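Local coordinates for YfkN protein (Bacillus subtilis subsp. subtilis, PDB 3GVE), which belongs to the calcineurin-like metallophosphoesterase family and carries a manganese and a magnesium ion side by side in one two-metal site, at residues A[215-221]-A[229-235]; A[46-50]-A[310-314]. All coordinates share one frame; numbering follows the deposited sequence.

Interaction 2 joins helix 40-53 to the end of strand 300-312, 260 positions apart along the chain. Interaction 1 is local and lies nested inside that loop: residues 215-221 leave strand 210-215 and fold against residues 229-235, where helix 232-238 begins. The two contacts belong to different sheets. Strand 210-215 is part of a mixed eight-stranded sheet, and strand 300-312 is an outermost strand of a mixed four-stranded one. Their centres lie 24 Å apart and their nearest atoms about 9 Å apart, so they do not touch. Interaction 1 supplies H216 to the magnesium ion, while interaction 2 packs helix 40-53 onto the four-stranded sheet near its outermost strand 300-312.

Interaction 1. Residues A[215-221]-A[229-235]; sequences AHTGIEK and ENAVFDL. With MG (magnesium ion), chain D.
V232 lays CG2 over the backbone of T217 and G218, with CG2 3.3 Å from T217 O. Its CB sits 3.8 Å from I219 CG1, and the two side chains cross obliquely. A215 CB also meets L235 CD1. T217 is gripped twice through its hydroxyl. OG1 lies anti to the backbone N (chi1 -174°), which turns it to the other segment. It donates to E229 O at 2.6 Å and accepts from A231 N at 2.8 Å. N230 answers with its amide: OD1 takes G218 N at 2.8 Å on an in-plane lone pair. A231 is the N-cap residue of helix 232-238, and V232 N, in the first turn, bonds to G218 O at 3.0 Å. The loop after strand 210-215 thus ties the helix start to the two-metal site of the calcineurin-like phosphoesterase fold. H216 NE2 binds the magnesium ion at 2.3 Å; D64, N108 and H249 complete its protein ligands. H216 ND1 is held by N62 O. E229 OE2 bonds to H249, a second-shell link to the same ion. At the other end one water bridges E220 N, N230 O and F233 N. Another joins E220 OE2 to N230 ND2, while E220 OE1 pairs with K341 of the second subunit. K221 O lies over one face of the F233 ring, 3.7 Å from CE1.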
loop_
_atom_site.group_PDB
_atom_site.type_symbol
_atom_site.label_atom_id
_atom_site.label_comp_id
_atom_site.label_asym_id
_atom_site.label_seq_id
_atom_site.Cartn_x
_atom_site.Cartn_y
_atom_site.Cartn_z
ATOM N N ALA A 215 2.907 6.852 20.546
ATOM C CA ALA A 215 3.484 5.529 20.460
ATOM C C ALA A 215 3.309 4.976 19.059
ATOM O O ALA A 215 2.261 4.472 18.716
ATOM C CB ALA A 215 2.824 4.619 21.492
ATOM N N HIS A 216 4.359 5.091 18.253
ATOM C CA HIS A 216 4.287 4.572 16.883
ATOM C C HIS A 216 4.544 3.077 16.930
ATOM O O HIS A 216 5.629 2.594 16.665
ATOM C CB HIS A 216 5.216 5.249 15.861
ATOM C CG HIS A 216 4.886 4.840 14.455
ATOM N ND1 HIS A 216 3.935 5.496 13.709
ATOM C CD2 HIS A 216 5.257 3.764 13.720
ATOM C CE1 HIS A 216 3.768 4.871 12.558
ATOM N NE2 HIS A 216 4.566 3.822 12.535
ATOM N N THR A 217 3.483 2.374 17.289
ATOM C CA THR A 217 3.535 0.952 17.590
ATOM C C THR A 217 2.094 0.519 17.821
ATOM O O THR A 217 1.288 1.292 18.273
ATOM C CB THR A 217 4.448 0.685 18.820
ATOM O OG1 THR A 217 4.603 -0.720 19.031
ATOM C CG2 THR A 217 3.915 1.348 20.095
ATOM N N GLY A 218 1.790 -0.723 17.479
ATOM C CA GLY A 218 0.437 -1.230 17.534
ATOM C C GLY A 218 0.139 -2.018 18.787
ATOM O O GLY A 218 0.858 -1.973 19.768
ATOM N N ILE A 219 -0.950 -2.768 18.701
ATOM C CA ILE A 219 -1.607 -3.408 19.829
ATOM C C ILE A 219 -1.646 -4.907 19.611
ATOM O O ILE A 219 -2.016 -5.357 18.544
ATOM C CB ILE A 219 -3.080 -2.895 19.969
ATOM C CG1 ILE A 219 -3.114 -1.390 20.264
ATOM C CG2 ILE A 219 -3.844 -3.709 21.009
ATOM C CD1 ILE A 219 -4.454 -0.711 19.965
ATOM N N GLU A 220 -1.259 -5.651 20.640
ATOM C CA GLU A 220 -1.541 -7.077 20.728
ATOM C C GLU A 220 -2.387 -7.282 21.979
ATOM O O GLU A 220 -2.464 -6.438 22.837
ATOM C CB GLU A 220 -0.252 -7.905 20.788
ATOM C CG GLU A 220 0.655 -7.768 19.540
ATOM C CD GLU A 220 0.017 -8.294 18.255
ATOM O OE1 GLU A 220 -0.993 -8.995 18.299
ATOM O OE2 GLU A 220 0.548 -8.004 17.175
ATOM N N LYS A 221 -3.063 -8.417 22.030
ATOM C CA LYS A 221 -4.046 -8.682 23.080
ATOM C C LYS A 221 -3.473 -9.161 24.409
ATOM O O LYS A 221 -4.170 -9.144 25.404
ATOM C CB LYS A 221 -5.071 -9.708 22.598
ATOM C CG LYS A 221 -6.008 -9.180 21.503
ATOM C CD LYS A 221 -6.829 -10.342 20.990
ATOM C CE LYS A 221 -7.930 -9.971 20.050
ATOM N NZ LYS A 221 -8.720 -11.217 19.759
ATOM N N GLU A 229 7.653 -5.303 18.544
ATOM C CA GLU A 229 7.294 -4.345 17.511
ATOM C C GLU A 229 6.030 -3.558 17.855
ATOM O O GLU A 229 5.964 -2.356 17.610
ATOM C CB GLU A 229 7.100 -5.094 16.188
ATOM C CG GLU A 229 6.767 -4.203 14.985
ATOM C CD GLU A 229 6.717 -4.951 13.659
ATOM O OE1 GLU A 229 7.237 -6.076 13.594
ATOM O OE2 GLU A 229 6.168 -4.413 12.694
ATOM N N ASN A 230 5.036 -4.263 18.398
ATOM C CA ASN A 230 3.708 -3.722 18.680
ATOM C C ASN A 230 3.428 -3.798 20.178
ATOM O O ASN A 230 2.897 -4.766 20.668
ATOM C CB ASN A 230 2.659 -4.468 17.840
ATOM C CG ASN A 230 2.775 -4.127 16.362
ATOM O OD1 ASN A 230 2.665 -2.978 15.979
ATOM N ND2 ASN A 230 3.007 -5.135 15.532
ATOM N N ALA A 231 3.807 -2.739 20.870
ATOM C CA ALA A 231 3.991 -2.760 22.309
ATOM C C ALA A 231 2.984 -1.976 23.142
ATOM O O ALA A 231 3.215 -1.788 24.313
ATOM C CB ALA A 231 5.423 -2.274 22.648
ATOM N N VAL A 232 1.894 -1.506 22.543
ATOM C CA VAL A 232 0.937 -0.680 23.287
ATOM C C VAL A 232 0.365 -1.361 24.547
ATOM O O VAL A 232 0.211 -0.736 25.574
ATOM C CB VAL A 232 -0.201 -0.171 22.384
ATOM C CG1 VAL A 232 -1.321 0.441 23.250
ATOM C CG2 VAL A 232 0.347 0.878 21.399
ATOM N N PHE A 233 0.035 -2.642 24.451
ATOM C CA PHE A 233 -0.499 -3.345 25.623
ATOM C C PHE A 233 0.503 -3.282 26.777
ATOM O O PHE A 233 0.138 -3.079 27.906
ATOM C CB PHE A 233 -0.824 -4.798 25.275
ATOM C CG PHE A 233 -1.426 -5.574 26.414
ATOM C CD1 PHE A 233 -2.794 -5.604 26.620
ATOM C CD2 PHE A 233 -0.608 -6.288 27.266
ATOM C CE1 PHE A 233 -3.337 -6.349 27.684
ATOM C CE2 PHE A 233 -1.146 -7.032 28.322
ATOM C CZ PHE A 233 -2.508 -7.060 28.523
ATOM N N ASP A 234 1.772 -3.477 26.458
ATOM C CA ASP A 234 2.835 -3.423 27.457
ATOM C C ASP A 234 3.096 -2.016 28.002
ATOM O O ASP A 234 3.332 -1.852 29.182
ATOM C CB ASP A 234 4.100 -4.082 26.896
ATOM C CG ASP A 234 3.834 -5.503 26.424
ATOM O OD1 ASP A 234 3.293 -6.300 27.196
ATOM O OD2 ASP A 234 4.111 -5.783 25.275
ATOM N N LEU A 235 3.036 -1.010 27.137
ATOM C CA LEU A 235 3.080 0.365 27.603
ATOM C C LEU A 235 1.964 0.636 28.609
ATOM O O LEU A 235 2.184 1.218 29.656
ATOM C CB LEU A 235 2.919 1.324 26.435
ATOM C CG LEU A 235 4.194 1.727 25.725
ATOM C CD1 LEU A 235 3.807 2.593 24.518
ATOM C CD2 LEU A 235 5.152 2.513 26.660
HETATM MG MG MG D . 4.981 2.238 10.885
HETATM O O HOH W 1 0.816 -4.626 22.462
HETATM O O HOH W 2 3.203 -7.861 16.521
HETATM O O HOH W 3 3.163 1.268 9.577
#

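Interaction 2. Residues A[46-50]-A[310-314]; sequences LIQKH and IESIA
E311 reaches from the strand with both carboxylate oxygens engaged by the helix. OE1 takes H50 NE2 at 2.5 Å, a short and nearly straight bond with an angle of 166° at the hydrogen. The oxygen lies in the plane of the H50 ring, at its edge, and the nitrogen meets it nearly along the C-O direction. Ring and carboxylate are almost perpendicular, 86° apart. OE2 forms a salt bridge with K49 NZ at 2.8 Å, met on the syn side and slightly out of the carboxylate plane. This is helix-on-sheet packing: helix 40-53 lies by strand 300-312, an outermost strand of the four-stranded sheet, with short-segment axes 11.0 Å apart. With two donors, one at each oxygen, the carboxylate is fixed in rotation. The nearby lysine charge would probably keep it ionised.

The reach of E311 comes from an extended chain, with CG anti to the backbone N (chi1 178°). K49 bends at chi3 to bring its amine to the acid. Beside the polar groups, L46 packs with both methyls. CD2 lies 3.8 Å from E311 CD, and CD1 is 3.5 Å from E311 O. L46 also touches L287 of the neighbouring strand 286-297, to which E311 is tied by backbone bonds. V289 of the same strand contacts H50. Where the strand ends, S312 OG donates to A314 O at 2.9 Å. One residue along, I313 CG2 meets L46 CD1 at 3.7 Å, the two side chains crossing at about a right angle.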
loop_
_atom_site.group_PDB
_atom_site.type_symbol
_atom_site.label_atom_id
_atom_site.label_comp_id
_atom_site.label_asym_id
_atom_site.label_seq_id
_atom_site.Cartn_x
_atom_site.Cartn_y
_atom_site.Cartn_z
ATOM N N LEU A 46 -12.501 17.060 9.971
ATOM C CA LEU A 46 -12.832 16.532 11.299
ATOM C C LEU A 46 -12.091 17.287 12.399
ATOM O O LEU A 46 -12.626 17.525 13.462
ATOM C CB LEU A 46 -12.507 15.042 11.418
ATOM C CG LEU A 46 -13.266 14.096 10.492
ATOM C CD1 LEU A 46 -12.789 12.656 10.720
ATOM C CD2 LEU A 46 -14.773 14.200 10.706
ATOM N N ILE A 47 -10.841 17.638 12.126
ATOM C CA ILE A 47 -10.041 18.388 13.099
ATOM C C ILE A 47 -10.759 19.713 13.435
ATOM O O ILE A 47 -10.899 20.073 14.581
ATOM C CB ILE A 47 -8.589 18.643 12.583
ATOM C CG1 ILE A 47 -7.809 17.312 12.491
ATOM C CG2 ILE A 47 -7.874 19.682 13.463
ATOM C CD1 ILE A 47 -6.465 17.390 11.797
ATOM N N GLN A 48 -11.182 20.434 12.401
ATOM C CA GLN A 48 -11.858 21.714 12.568
ATOM C C GLN A 48 -13.138 21.526 13.372
ATOM O O GLN A 48 -13.406 22.271 14.297
ATOM C CB GLN A 48 -12.190 22.350 11.211
ATOM C CG GLN A 48 -12.788 23.750 11.369
ATOM C CD GLN A 48 -13.056 24.439 10.064
ATOM O OE1 GLN A 48 -12.291 24.331 9.112
ATOM N NE2 GLN A 48 -14.141 25.194 10.028
ATOM N N LYS A 49 -13.906 20.510 13.024
ATOM C CA LYS A 49 -15.144 20.254 13.742
ATOM C C LYS A 49 -14.909 20.014 15.243
ATOM O O LYS A 49 -15.581 20.578 16.082
ATOM C CB LYS A 49 -15.891 19.071 13.144
ATOM C CG LYS A 49 -17.104 18.688 13.976
ATOM C CD LYS A 49 -17.897 17.650 13.288
ATOM C CE LYS A 49 -17.318 16.278 13.500
ATOM N NZ LYS A 49 -18.357 15.265 13.267
ATOM N N HIS A 50 -13.940 19.164 15.571
ATOM C CA HIS A 50 -13.670 18.868 16.967
ATOM C C HIS A 50 -13.114 20.077 17.718
ATOM O O HIS A 50 -13.470 20.309 18.856
ATOM C CB HIS A 50 -12.789 17.625 17.070
ATOM C CG HIS A 50 -13.550 16.365 16.863
ATOM N ND1 HIS A 50 -14.169 15.699 17.895
ATOM C CD2 HIS A 50 -13.842 15.677 15.739
ATOM C CE1 HIS A 50 -14.797 14.647 17.414
ATOM N NE2 HIS A 50 -14.616 14.610 16.107
ATOM N N ILE A 310 -12.664 6.880 17.697
ATOM C CA ILE A 310 -12.156 7.275 16.396
ATOM C C ILE A 310 -13.356 7.649 15.550
ATOM O O ILE A 310 -14.431 7.133 15.748
ATOM C CB ILE A 310 -11.319 6.171 15.725
ATOM C CG1 ILE A 310 -12.104 4.845 15.689
ATOM C CG2 ILE A 310 -9.980 5.980 16.465
ATOM C CD1 ILE A 310 -11.393 3.736 14.932
ATOM N N GLU A 311 -13.157 8.554 14.609
ATOM C CA GLU A 311 -14.241 9.016 13.740
ATOM C C GLU A 311 -13.765 8.929 12.312
ATOM O O GLU A 311 -12.699 9.393 11.995
ATOM C CB GLU A 311 -14.618 10.455 14.092
ATOM C CG GLU A 311 -15.714 11.020 13.194
ATOM C CD GLU A 311 -16.255 12.363 13.656
ATOM O OE1 GLU A 311 -15.542 13.146 14.295
ATOM O OE2 GLU A 311 -17.406 12.629 13.337
ATOM N N SER A 312 -14.577 8.329 11.456
ATOM C CA SER A 312 -14.256 8.207 10.038
ATOM C C SER A 312 -14.499 9.496 9.260
ATOM O O SER A 312 -15.397 10.245 9.567
ATOM C CB SER A 312 -15.120 7.109 9.399
ATOM O OG SER A 312 -16.492 7.427 9.507
ATOM N N ILE A 313 -13.695 9.728 8.228
ATOM C CA ILE A 313 -13.994 10.815 7.291
ATOM C C ILE A 313 -15.190 10.425 6.431
ATOM O O ILE A 313 -15.953 11.270 6.017
ATOM C CB ILE A 313 -12.794 11.229 6.404
ATOM C CG1 ILE A 313 -12.255 10.063 5.578
ATOM C CG2 ILE A 313 -11.705 11.848 7.270
ATOM C CD1 ILE A 313 -11.250 10.469 4.504
ATOM N N ALA A 314 -15.354 9.129 6.208
ATOM C CA ALA A 314 -16.529 8.624 5.498
ATOM C C ALA A 314 -17.802 8.973 6.242
ATOM O O ALA A 314 -17.971 8.663 7.404
ATOM C CB ALA A 314 -16.433 7.139 5.302
#